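Local coordinates for putative uncharacterized protein PH1404 (Pyrococcus horikoshii, PDB 3AF6) that probably terminates transcription by cleaving nascent RNA as a zinc-dependent ribonuclease of the metallo-beta-lactamase and beta-CASP type, at residues E532-L537 with N543-V548; M441-Y446 with P515-A520. One frame throughout, in Å; residues are numbered along the deposited sequence.

Contact 1: residues E532-L537 with N543-V548; sequences EYFKQL and NSIIFV
Leu537, the last residue of helix 529-537, and Asn543, just before strand 544-547, bring the two backbones to 6.4 Å between their CA atoms, and the gap widens to 8.0 Å between the CA atoms of Phe534 and Ile545. A short loop joins the helix to the strand, so this is the closing half of a beta-alpha-beta crossover in the beta-CASP domain, a simple case of a helix laid against the strand that follows it. At the narrow end the Asn543 side chain runs nearly perpendicular to that of Leu537. Its ND2 lies 3.6 Å from Leu537 CD2 and 3.8 Å from Leu537 CB, so the amide rests against the aliphatic surface of the leucine. One turn back, Phe534 meets the strand through CD1, 3.9 Å from Ile545 CD1, the methyl approaching the ring obliquely. With CG anti to the backbone N (chi1 171°), the phenyl group swings nearer to the strand than its CB direction would suggest, and Leu556 and Val560 of helix 556-561 also touch it. Asn543 OD1 makes a weak hydrogen bond to the backbone N of Lys425 on the neighbouring strand. Across the contact itself the segments are held by van der Waals packing, an amide on a leucine at one end and a methyl against a ring at the other, with no directional bond.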
loop_
_atom_site.group_PDB
_atom_site.type_symbol
_atom_site.label_atom_id
_atom_site.label_comp_id
_atom_site.label_asym_id
_atom_site.label_seq_id
_atom_site.Cartn_x
_atom_site.Cartn_y
_atom_site.Cartn_z
ATOM N N GLU A 532 -1.752 1.353 -25.896
ATOM C CA GLU A 532 -1.140 1.190 -27.205
ATOM C C GLU A 532 -1.525 -0.160 -27.785
ATOM O O GLU A 532 -1.965 -0.242 -28.932
ATOM C CB GLU A 532 0.379 1.298 -27.102
ATOM C CG GLU A 532 1.086 1.240 -28.443
ATOM C CD GLU A 532 2.581 1.487 -28.320
ATOM O OE1 GLU A 532 3.305 1.294 -29.329
ATOM O OE2 GLU A 532 3.031 1.876 -27.212
ATOM N N TYR A 533 -1.356 -1.215 -26.987
ATOM C CA TYR A 533 -1.711 -2.566 -27.410
ATOM C C TYR A 533 -3.164 -2.548 -27.836
ATOM O O TYR A 533 -3.498 -2.995 -28.932
ATOM C CB TYR A 533 -1.540 -3.564 -26.261
ATOM C CG TYR A 533 -0.110 -3.809 -25.846
ATOM C CD1 TYR A 533 0.780 -4.459 -26.697
ATOM C CD2 TYR A 533 0.357 -3.379 -24.607
ATOM C CE1 TYR A 533 2.105 -4.674 -26.323
ATOM C CE2 TYR A 533 1.682 -3.586 -24.222
ATOM C CZ TYR A 533 2.548 -4.233 -25.086
ATOM O OH TYR A 533 3.860 -4.427 -24.720
ATOM N N PHE A 534 -4.028 -2.017 -26.974
ATOM C CA PHE A 534 -5.452 -1.954 -27.288
ATOM C C PHE A 534 -5.684 -1.377 -28.676
ATOM O O PHE A 534 -6.210 -2.060 -29.558
ATOM C CB PHE A 534 -6.214 -1.103 -26.273
ATOM C CG PHE A 534 -7.641 -0.831 -26.672
ATOM C CD1 PHE A 534 -8.577 -1.856 -26.697
ATOM C CD2 PHE A 534 -8.036 0.447 -27.066
ATOM C CE1 PHE A 534 -9.891 -1.620 -27.110
ATOM C CE2 PHE A 534 -9.345 0.696 -27.482
ATOM C CZ PHE A 534 -10.276 -0.344 -27.504
ATOM N N LYS A 535 -5.291 -0.116 -28.852
ATOM C CA LYS A 535 -5.438 0.580 -30.128
ATOM C C LYS A 535 -5.007 -0.286 -31.303
ATOM O O LYS A 535 -5.738 -0.429 -32.284
ATOM C CB LYS A 535 -4.587 1.856 -30.146
ATOM C CG LYS A 535 -5.132 3.030 -29.360
ATOM C CD LYS A 535 -4.202 4.228 -29.510
ATOM C CE LYS A 535 -4.765 5.471 -28.836
ATOM N NZ LYS A 535 -3.863 6.650 -28.983
ATOM N N GLN A 536 -3.816 -0.867 -31.194
ATOM C CA GLN A 536 -3.280 -1.676 -32.271
ATOM C C GLN A 536 -3.858 -3.066 -32.466
ATOM O O GLN A 536 -3.722 -3.637 -33.547
ATOM C CB GLN A 536 -1.764 -1.766 -32.140
ATOM C CG GLN A 536 -1.074 -0.439 -32.380
ATOM C CD GLN A 536 0.376 -0.604 -32.769
ATOM O OE1 GLN A 536 0.693 -1.319 -33.721
ATOM N NE2 GLN A 536 1.270 0.063 -32.043
ATOM N N LEU A 537 -4.504 -3.625 -31.449
ATOM C CA LEU A 537 -5.064 -4.961 -31.605
ATOM C C LEU A 537 -6.561 -4.938 -31.910
ATOM O O LEU A 537 -7.074 -5.815 -32.599
ATOM C CB LEU A 537 -4.793 -5.793 -30.347
ATOM C CG LEU A 537 -3.323 -5.962 -29.936
ATOM C CD1 LEU A 537 -3.236 -6.812 -28.691
ATOM C CD2 LEU A 537 -2.532 -6.612 -31.055
ATOM N N ASN A 543 -7.179 -11.458 -32.179
ATOM C CA ASN A 543 -6.778 -11.084 -30.831
ATOM C C ASN A 543 -7.938 -11.048 -29.844
ATOM O O ASN A 543 -9.110 -10.974 -30.228
ATOM C CB ASN A 543 -6.102 -9.708 -30.851
ATOM C CG ASN A 543 -4.915 -9.652 -31.788
ATOM O OD1 ASN A 543 -3.976 -10.447 -31.673
ATOM N ND2 ASN A 543 -4.944 -8.704 -32.720
ATOM N N SER A 544 -7.593 -11.084 -28.563
ATOM C CA SER A 544 -8.592 -11.042 -27.509
ATOM C C SER A 544 -8.192 -10.111 -26.377
ATOM O O SER A 544 -7.005 -9.932 -26.084
ATOM C CB SER A 544 -8.833 -12.448 -26.944
ATOM O OG SER A 544 -9.803 -13.145 -27.707
ATOM N N ILE A 545 -9.195 -9.508 -25.749
ATOM C CA ILE A 545 -8.946 -8.640 -24.611
ATOM C C ILE A 545 -9.768 -9.195 -23.445
ATOM O O ILE A 545 -10.945 -9.519 -23.599
ATOM C CB ILE A 545 -9.324 -7.164 -24.920
ATOM C CG1 ILE A 545 -8.776 -6.262 -23.816
ATOM C CG2 ILE A 545 -10.834 -7.013 -25.067
ATOM C CD1 ILE A 545 -8.954 -4.783 -24.081
ATOM N N ILE A 546 -9.132 -9.331 -22.287
ATOM C CA ILE A 546 -9.798 -9.869 -21.107
ATOM C C ILE A 546 -9.719 -8.913 -19.918
ATOM O O ILE A 546 -8.632 -8.597 -19.433
ATOM C CB ILE A 546 -9.153 -11.219 -20.681
ATOM C CG1 ILE A 546 -9.228 -12.230 -21.827
ATOM C CG2 ILE A 546 -9.858 -11.772 -19.458
ATOM C CD1 ILE A 546 -8.464 -13.508 -21.550
ATOM N N PHE A 547 -10.865 -8.450 -19.445
ATOM C CA PHE A 547 -10.875 -7.560 -18.288
ATOM C C PHE A 547 -10.950 -8.443 -17.052
ATOM O O PHE A 547 -11.816 -9.318 -16.956
ATOM C CB PHE A 547 -12.072 -6.596 -18.349
ATOM C CG PHE A 547 -11.972 -5.592 -19.465
ATOM C CD1 PHE A 547 -11.016 -4.577 -19.418
ATOM C CD2 PHE A 547 -12.775 -5.704 -20.597
ATOM C CE1 PHE A 547 -10.856 -3.691 -20.487
ATOM C CE2 PHE A 547 -12.621 -4.825 -21.665
ATOM C CZ PHE A 547 -11.657 -3.817 -21.608
ATOM N N VAL A 548 -10.021 -8.228 -16.125
ATOM C CA VAL A 548 -9.957 -9.011 -14.899
ATOM C C VAL A 548 -10.024 -8.095 -13.689
ATOM O O VAL A 548 -9.597 -8.451 -12.590
ATOM C CB VAL A 548 -8.651 -9.825 -14.830
ATOM C CG1 VAL A 548 -8.564 -10.776 -16.011
ATOM C CG2 VAL A 548 -7.459 -8.881 -14.808
#

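Contact 2: residues M441-Y446 with P515-A520; sequences MVLEEY and PAIIIA
Leu443 of helix 435-447 packs on Ile517 and Ile519 of strand 516-520, an inner strand of the six-stranded parallel sheet around which the beta-CASP domain is built as an alpha/beta fold. A single leucine facing two strand residues on the same face of a sheet is a compact example of how a helix is seated there. The packed part is small and light, confined to three buried side chains, and even here the backbones stand well apart, with 10.3 Å between the CA atoms of Leu443 and Ile517. Neighbouring elements complete the apolar layer: Ile456 of strand 456-459 touches both Leu443 and Ile517, and Ile416 of helix 405-420 also reaches Ile517.

Toward the solvent side, the partly exposed residues Glu445, Tyr446 and Pro515 make no contact between the segments; Glu445 faces another part of the chain, where OE1 forms a salt bridge with NH2 of Arg374. Across the buried side there are only methyl contacts. Leu443, its chi2 of 174° extending CD1 away from the backbone, presents that one branch to both isoleucines: CD1 of Leu443 lies 4.5 Å from Ile517 CG2 and equally 4.5 Å from Ile519 CD1.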
loop_
_atom_site.group_PDB
_atom_site.type_symbol
_atom_site.label_atom_id
_atom_site.label_comp_id
_atom_site.label_asym_id
_atom_site.label_seq_id
_atom_site.Cartn_x
_atom_site.Cartn_y
_atom_site.Cartn_z
ATOM N N MET A 441 0.350 -15.600 -11.053
ATOM C CA MET A 441 0.370 -16.859 -10.321
ATOM C C MET A 441 -0.494 -17.895 -11.017
ATOM O O MET A 441 -0.051 -19.011 -11.276
ATOM C CB MET A 441 -0.115 -16.651 -8.894
ATOM C CG MET A 441 0.823 -15.808 -8.061
ATOM S SD MET A 441 2.469 -16.526 -7.944
ATOM C CE MET A 441 3.275 -15.806 -9.343
ATOM N N VAL A 442 -1.724 -17.526 -11.338
ATOM C CA VAL A 442 -2.597 -18.458 -12.020
ATOM C C VAL A 442 -1.904 -19.074 -13.235
ATOM O O VAL A 442 -1.954 -20.283 -13.414
ATOM C CB VAL A 442 -3.906 -17.790 -12.466
ATOM C CG1 VAL A 442 -4.716 -18.750 -13.308
ATOM C CG2 VAL A 442 -4.707 -17.380 -11.250
ATOM N N LEU A 443 -1.247 -18.263 -14.060
ATOM C CA LEU A 443 -0.572 -18.803 -15.241
ATOM C C LEU A 443 0.726 -19.545 -14.919
ATOM O O LEU A 443 1.143 -20.427 -15.668
ATOM C CB LEU A 443 -0.273 -17.689 -16.245
ATOM C CG LEU A 443 -1.464 -16.957 -16.860
ATOM C CD1 LEU A 443 -0.954 -15.800 -17.711
ATOM C CD2 LEU A 443 -2.296 -17.904 -17.686
ATOM N N GLU A 444 1.355 -19.189 -13.802
ATOM C CA GLU A 444 2.612 -19.810 -13.392
ATOM C C GLU A 444 2.409 -21.227 -12.835
ATOM O O GLU A 444 3.274 -22.086 -12.987
ATOM C CB GLU A 444 3.312 -18.919 -12.363
ATOM C CG GLU A 444 4.777 -19.252 -12.106
ATOM C CD GLU A 444 4.969 -20.487 -11.238
ATOM O OE1 GLU A 444 4.357 -20.557 -10.149
ATOM O OE2 GLU A 444 5.745 -21.380 -11.642
ATOM N N GLU A 445 1.276 -21.473 -12.183
ATOM C CA GLU A 445 1.014 -22.809 -11.669
ATOM C C GLU A 445 0.538 -23.631 -12.845
ATOM O O GLU A 445 0.753 -24.840 -12.913
ATOM C CB GLU A 445 -0.070 -22.805 -10.589
ATOM C CG GLU A 445 -0.454 -24.214 -10.114
ATOM C CD GLU A 445 -1.250 -24.210 -8.821
ATOM O OE1 GLU A 445 -2.397 -23.714 -8.827
ATOM O OE2 GLU A 445 -0.726 -24.702 -7.796
ATOM N N TYR A 446 -0.117 -22.960 -13.777
ATOM C CA TYR A 446 -0.623 -23.628 -14.955
ATOM C C TYR A 446 0.541 -23.926 -15.884
ATOM O O TYR A 446 0.461 -24.813 -16.732
ATOM C CB TYR A 446 -1.637 -22.733 -15.656
ATOM C CG TYR A 446 -2.111 -23.281 -16.968
ATOM C CD1 TYR A 446 -2.895 -24.429 -17.023
ATOM C CD2 TYR A 446 -1.752 -22.664 -18.161
ATOM C CE1 TYR A 446 -3.310 -24.957 -18.245
ATOM C CE2 TYR A 446 -2.160 -23.176 -19.390
ATOM C CZ TYR A 446 -2.935 -24.324 -19.429
ATOM O OH TYR A 446 -3.301 -24.849 -20.654
ATOM N N PRO A 515 1.889 -15.617 -31.611
ATOM C CA PRO A 515 0.868 -15.354 -30.597
ATOM C C PRO A 515 1.548 -15.194 -29.249
ATOM O O PRO A 515 2.637 -15.728 -29.030
ATOM C CB PRO A 515 -0.010 -16.598 -30.673
ATOM C CG PRO A 515 0.066 -16.955 -32.131
ATOM C CD PRO A 515 1.551 -16.815 -32.395
ATOM N N ALA A 516 0.922 -14.445 -28.351
ATOM C CA ALA A 516 1.500 -14.237 -27.030
ATOM C C ALA A 516 0.490 -13.632 -26.078
ATOM O O ALA A 516 -0.557 -13.128 -26.493
ATOM C CB ALA A 516 2.730 -13.331 -27.128
ATOM N N ILE A 517 0.804 -13.704 -24.793
ATOM C CA ILE A 517 -0.056 -13.137 -23.774
ATOM C C ILE A 517 0.598 -11.837 -23.324
ATOM O O ILE A 517 1.788 -11.820 -22.979
ATOM C CB ILE A 517 -0.193 -14.068 -22.554
ATOM C CG1 ILE A 517 -0.726 -15.432 -22.988
ATOM C CG2 ILE A 517 -1.134 -13.441 -21.533
ATOM C CD1 ILE A 517 -2.077 -15.361 -23.651
ATOM N N ILE A 518 -0.179 -10.754 -23.340
ATOM C CA ILE A 518 0.321 -9.447 -22.936
ATOM C C ILE A 518 -0.438 -8.928 -21.722
ATOM O O ILE A 518 -1.659 -8.756 -21.755
ATOM C CB ILE A 518 0.173 -8.412 -24.081
ATOM C CG1 ILE A 518 0.854 -8.935 -25.347
ATOM C CG2 ILE A 518 0.796 -7.079 -23.675
ATOM C CD1 ILE A 518 0.473 -8.174 -26.599
ATOM N N ILE A 519 0.289 -8.695 -20.639
ATOM C CA ILE A 519 -0.319 -8.162 -19.427
ATOM C C ILE A 519 0.351 -6.811 -19.222
ATOM O O ILE A 519 1.581 -6.729 -19.129
ATOM C CB ILE A 519 -0.057 -9.066 -18.195
ATOM C CG1 ILE A 519 -0.576 -10.480 -18.463
ATOM C CG2 ILE A 519 -0.750 -8.483 -16.979
ATOM C CD1 ILE A 519 -0.537 -11.394 -17.241
ATOM N N ALA A 520 -0.454 -5.753 -19.166
ATOM C CA ALA A 520 0.098 -4.415 -19.010
ATOM C C ALA A 520 -0.839 -3.398 -18.378
ATOM O O ALA A 520 -2.065 -3.478 -18.504
ATOM C CB ALA A 520 0.563 -3.899 -20.370
#

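In the fold
Contacts 1 and 2 lie in the same beta-CASP domain and meet the same parallel sheet, their centres 14 Å apart. Strand 516-520 of contact 2 leads into helix 529-537 of contact 1, and the chain then returns to the sheet as strand 544-547, with strand 425-429 between the two. Ile517 and Ile519 face helix 435-447, whereas Ile518 turns to the other face, where Tyr533 reaches it: Tyr533 CZ lies 3.6 Å from Ile518 CG2, and Tyr533 CE2 4.0 Å from Ala520 CB. Tyr533 OH is hydrogen-bonded to Asp459 OD2. Both contacts belong to the domain core, away from the two zinc ions of the nuclease site.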